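Local coordinates for putative endo-1,4-beta-xylanase (PDB 5MSX), which probably hydrolyses glycosidic bonds in plant pectin as a family GH43 enzyme, probably an arabinofuranosidase, of a gut bacterium, at residues P64-K69 with R398-H403; Q189-P194 with A226-R231. All blocks are in the same frame, centred on the assembly; numbering follows the deposited sequence.

Contact 1: residues P64-K69 with R398-H403. With EDO (1,2-ethanediol), chain B.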
# COMPACT_ATOMS: atom_id res chain seq x y z
N PRO C 64 7.33 19.10 22.54
CA PRO C 64 6.98 17.78 22.05
C PRO C 64 6.10 17.84 20.79
O PRO C 64 5.53 18.90 20.51
CB PRO C 64 6.17 17.20 23.22
CG PRO C 64 5.50 18.39 23.81
CD PRO C 64 6.51 19.49 23.70
N PRO C 65 5.93 16.69 20.08
CA PRO C 65 4.93 16.52 18.98
C PRO C 65 3.49 16.64 19.42
O PRO C 65 2.96 15.74 20.10
CB PRO C 65 5.17 15.09 18.46
CG PRO C 65 5.96 14.41 19.52
CD PRO C 65 6.75 15.47 20.25
N VAL C 66 2.85 17.76 19.03
CA VAL C 66 1.41 17.92 19.22
C VAL C 66 0.79 18.33 17.88
O VAL C 66 1.46 18.91 17.01
CB VAL C 66 1.05 18.90 20.38
CG1 VAL C 66 1.73 18.45 21.69
CG2 VAL C 66 1.42 20.33 20.07
N VAL C 67 -0.49 17.98 17.71
CA VAL C 67 -1.25 18.40 16.54
C VAL C 67 -2.41 19.25 17.00
O VAL C 67 -3.20 18.80 17.81
CB VAL C 67 -1.74 17.21 15.67
CG1 VAL C 67 -2.73 16.30 16.42
CG2 VAL C 67 -2.38 17.74 14.40
N TRP C 68 -2.50 20.46 16.49
CA TRP C 68 -3.63 21.33 16.78
C TRP C 68 -4.70 21.13 15.73
O TRP C 68 -4.38 20.92 14.55
CB TRP C 68 -3.18 22.78 16.77
CG TRP C 68 -2.21 23.18 17.81
CD1 TRP C 68 -0.87 22.94 17.83
CD2 TRP C 68 -2.50 23.93 18.99
NE1 TRP C 68 -0.32 23.47 18.97
CE2 TRP C 68 -1.30 24.10 19.69
CE3 TRP C 68 -3.67 24.45 19.54
CZ2 TRP C 68 -1.23 24.80 20.89
CZ3 TRP C 68 -3.60 25.15 20.72
CH2 TRP C 68 -2.39 25.31 21.39
N LYS C 69 -5.96 21.16 16.16
CA LYS C 69 -7.10 20.94 15.30
C LYS C 69 -8.11 22.05 15.49
O LYS C 69 -8.21 22.63 16.58
CB LYS C 69 -7.81 19.62 15.64
CG LYS C 69 -6.99 18.36 15.42
CD LYS C 69 -7.61 17.14 16.13
CE LYS C 69 -9.07 16.91 15.75
NZ LYS C 69 -9.51 15.51 15.97
N ARG C 398 3.15 28.26 26.92
CA ARG C 398 3.82 26.95 26.96
C ARG C 398 2.86 25.79 27.36
O ARG C 398 3.16 25.00 28.26
CB ARG C 398 5.08 26.95 27.83
CG ARG C 398 5.98 25.76 27.53
CD ARG C 398 7.17 25.70 28.47
NE ARG C 398 8.17 26.72 28.13
CZ ARG C 398 9.27 26.98 28.83
NH1 ARG C 398 9.55 26.31 29.93
NH2 ARG C 398 10.11 27.92 28.41
N PRO C 399 1.73 25.66 26.63
CA PRO C 399 0.65 24.72 26.94
C PRO C 399 1.10 23.24 26.91
O PRO C 399 0.53 22.36 27.63
CB PRO C 399 -0.37 25.03 25.85
CG PRO C 399 0.45 25.45 24.70
CD PRO C 399 1.50 26.31 25.33
N THR C 400 2.11 22.95 26.10
CA THR C 400 2.55 21.58 25.94
C THR C 400 3.33 21.07 27.16
O THR C 400 3.58 19.87 27.23
CB THR C 400 3.40 21.36 24.69
OG1 THR C 400 4.61 22.13 24.77
CG2 THR C 400 2.60 21.73 23.42
N ALA C 401 3.75 21.96 28.07
CA ALA C 401 4.41 21.52 29.33
C ALA C 401 3.42 21.26 30.46
O ALA C 401 3.82 20.78 31.53
CB ALA C 401 5.47 22.50 29.76
N GLY C 402 2.14 21.57 30.23
CA GLY C 402 1.07 21.24 31.15
C GLY C 402 0.89 22.31 32.21
O GLY C 402 1.85 22.99 32.58
N HIS C 403 -0.34 22.48 32.67
CA HIS C 403 -0.66 23.42 33.75
C HIS C 403 -1.56 22.80 34.81
O HIS C 403 -2.42 21.97 34.49
CB HIS C 403 -1.34 24.67 33.21
CG HIS C 403 -0.41 25.59 32.50
ND1 HIS C 403 0.10 25.31 31.26
CD2 HIS C 403 0.13 26.78 32.87
CE1 HIS C 403 0.91 26.28 30.89
NE2 HIS C 403 0.95 27.18 31.85
C1 EDO B . -2.51 25.40 27.94
O1 EDO B . -3.77 26.04 27.79
C2 EDO B . -2.35 24.43 29.13
O2 EDO B . -1.11 23.72 29.28

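Contact 2: residues Q189-P194 with A226-R231. With EDO (1,2-ethanediol), chain Z.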
# COMPACT_ATOMS: atom_id res chain seq x y z
N GLN C 189 17.89 13.52 -6.91
CA GLN C 189 18.23 14.67 -7.74
C GLN C 189 18.33 15.94 -6.91
O GLN C 189 17.72 16.05 -5.84
CB GLN C 189 17.21 14.91 -8.86
CG GLN C 189 16.94 13.72 -9.80
CD GLN C 189 17.98 13.47 -10.88
OE1 GLN C 189 19.10 13.99 -10.82
NE2 GLN C 189 17.62 12.66 -11.86
N VAL C 190 19.08 16.90 -7.42
CA VAL C 190 19.17 18.23 -6.82
C VAL C 190 18.47 19.18 -7.77
O VAL C 190 18.84 19.26 -8.92
CB VAL C 190 20.63 18.64 -6.54
CG1 VAL C 190 20.71 20.07 -6.03
CG2 VAL C 190 21.26 17.68 -5.54
N ILE C 191 17.43 19.86 -7.28
CA ILE C 191 16.65 20.77 -8.11
C ILE C 191 17.49 22.00 -8.38
O ILE C 191 18.12 22.55 -7.46
CB ILE C 191 15.33 21.20 -7.44
CG1 ILE C 191 14.38 20.00 -7.37
CG2 ILE C 191 14.67 22.35 -8.19
CD1 ILE C 191 13.49 20.04 -6.15
N SER C 192 17.47 22.43 -9.63
CA SER C 192 18.16 23.63 -10.07
C SER C 192 17.29 24.89 -9.83
O SER C 192 16.12 24.93 -10.22
CB SER C 192 18.47 23.51 -11.56
OG SER C 192 19.05 24.70 -12.01
N THR C 193 17.86 25.90 -9.17
CA THR C 193 17.17 27.17 -8.91
C THR C 193 18.11 28.36 -9.19
O THR C 193 19.32 28.22 -9.07
CB THR C 193 16.68 27.24 -7.43
OG1 THR C 193 17.81 27.27 -6.55
CG2 THR C 193 15.76 26.05 -7.04
N PRO C 194 17.56 29.54 -9.53
CA PRO C 194 18.46 30.67 -9.79
C PRO C 194 19.07 31.30 -8.53
O PRO C 194 20.08 31.98 -8.63
CB PRO C 194 17.55 31.68 -10.52
CG PRO C 194 16.20 31.33 -10.07
CD PRO C 194 16.19 29.84 -9.95
N ALA C 226 11.44 31.60 -2.14
CA ALA C 226 11.52 31.73 -3.58
C ALA C 226 10.89 30.49 -4.20
O ALA C 226 10.52 29.55 -3.48
CB ALA C 226 12.96 31.89 -4.01
N TYR C 227 10.74 30.48 -5.53
CA TYR C 227 10.14 29.32 -6.19
C TYR C 227 10.54 29.20 -7.65
O TYR C 227 11.07 30.12 -8.24
CB TYR C 227 8.60 29.29 -6.05
CG TYR C 227 7.89 30.11 -7.08
CD1 TYR C 227 7.96 31.50 -7.06
CD2 TYR C 227 7.14 29.51 -8.10
CE1 TYR C 227 7.30 32.27 -7.99
CE2 TYR C 227 6.49 30.29 -9.05
CZ TYR C 227 6.57 31.67 -8.98
OH TYR C 227 5.91 32.47 -9.91
N VAL C 228 10.33 27.98 -8.15
CA VAL C 228 10.41 27.60 -9.55
C VAL C 228 9.19 26.74 -9.92
O VAL C 228 8.45 26.24 -9.03
CB VAL C 228 11.72 26.82 -9.86
CG1 VAL C 228 12.92 27.72 -9.65
CG2 VAL C 228 11.88 25.54 -9.03
N MET C 229 8.96 26.58 -11.21
CA MET C 229 7.76 25.90 -11.75
C MET C 229 8.14 24.91 -12.82
O MET C 229 9.10 25.15 -13.56
CB MET C 229 6.85 26.88 -12.45
CG MET C 229 6.07 27.77 -11.56
SD MET C 229 5.29 29.06 -12.57
CE MET C 229 6.66 29.96 -13.25
N SER C 230 7.37 23.84 -12.92
CA SER C 230 7.51 22.92 -14.04
C SER C 230 6.17 22.49 -14.57
O SER C 230 5.22 22.28 -13.80
CB SER C 230 8.27 21.69 -13.61
OG SER C 230 8.26 20.75 -14.67
N ARG C 231 6.13 22.32 -15.89
CA ARG C 231 5.02 21.67 -16.56
C ARG C 231 5.37 20.26 -17.00
O ARG C 231 4.59 19.67 -17.73
CB ARG C 231 4.61 22.48 -17.79
CG ARG C 231 4.18 23.89 -17.47
CD ARG C 231 4.06 24.74 -18.72
NE ARG C 231 2.85 25.54 -18.63
CZ ARG C 231 2.77 26.78 -18.16
NH1 ARG C 231 3.84 27.44 -17.73
NH2 ARG C 231 1.57 27.37 -18.14
C1 EDO Z . 17.34 27.26 -13.74
O1 EDO Z . 17.84 27.73 -12.48
C2 EDO Z . 15.83 27.02 -13.63
O2 EDO Z . 15.56 25.92 -12.74

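Contact 1: residues P64-K69 with R398-H403
This is a buried, mostly apolar contact between two domains. P64, V66 and W68 of the GH43 catalytic domain meet P399 and T400 in a short 3-10 turn of the F5/8 type C domain. T400 is the central residue. Its CB and OG1 face the P64 ring, with P64 CD 3.4 Å from T400 OG1 and P64 CG 3.7 Å from T400 CB. Its methyl group serves V66 instead. T400 CG2 lies 3.8 Å from both V66 CG1 and V66 CG2, so it sits across the fork of the valine. The threonine torsion (chi1 63°) divides these roles, placing CG2 anti to the carbonyl carbon and OG1 between the backbone N and that carbon. The hydroxyl is hydrogen-bonded to Y55. W68 adds a looser touch, where the P399 ring carbon CG comes to the edge of the indole, 4.2 Å from CZ2. Backbone hydrogen bonds from A401 N to R398 O and from G402 N to P399 O close the 3-10 turn. Beside P399 a 1,2-ethanediol, probably from crystallisation, bridges P399 O (2.7 Å from its O2) and H403 ND1 (2.8 Å from the same O2). F78 of strand 78-79 touches V66, P399 and T400. S429 of strand 425-436 touches W68 and P399, and strand 67-70 pairs with strand 45-52.

Contact 2: residues Q189-P194 with A226-R231
V228 meets P194, T193 and I191 with its two methyl groups split between them. CG1 is turned to P194 and T193, and CG2 to I191. The split follows from the torsion at V228 (chi1 -65°), which sets CG1 anti to the carbonyl carbon and CG2 between the backbone N and that carbon. The closest touch is V228 CG1 to P194 CD, 3.9 Å. There the proline and the valine run past each other in opposite directions, and the ring offers the carbon next to its nitrogen. T193 brings its methyl to the same valine branch, with T193 CG2 4.2 Å from V228 CG1. On the other branch, I191 CG2 stands 4.3 Å from V228 CG2. All of this is van der Waals packing at moderate distances, and the two segments bury just 120 Å² between them. The T193 hydroxyl takes part in a different set of contacts: its OG1 is hydrogen-bonded to R195 O and to R172 NE. A 1,2-ethanediol, probably from crystallisation, lies beside the loop. Its O2 donates to S192 O at 2.8 Å. The S192 side chain, with OG anti to the backbone N (chi1 176°), reaches its O1 in a weak hydrogen bond of 3.3 Å between OG and O1. Residues 191-194 form the loop that leaves strand 187-190, the edge strand of one four-stranded antiparallel sheet. V228 lies in strand 224-230 of the next such sheet. The two sheets belong to the GH43 domain and are consistent with successive blades of its five-bladed beta-propeller. Strand 210-217 pairs with strand 224-230, and its residues Y213 and Y215 touch I191 and T193.

How the contacts relate
The two contacts lie far apart, with centres 35 Å from each other and nearest atoms about 25 Å apart, and they share no strand or sheet. Along the chain contact 2 is nested inside contact 1: residues 64-69 come first, then 189-194 and 226-231, and finally 398-403. The segments of contact 1 are 329 residues apart at their closest ends and join the GH43 domain to the F5/8 type C domain, with the contact's centre about 11 Å from the centre of the chain. Those of contact 2 are 32 apart and stay within the GH43 domain, in its outer part, the contact's centre about 26 Å from the centre of the chain. One contact therefore joins two domains, while the other joins adjacent sheets inside the catalytic one.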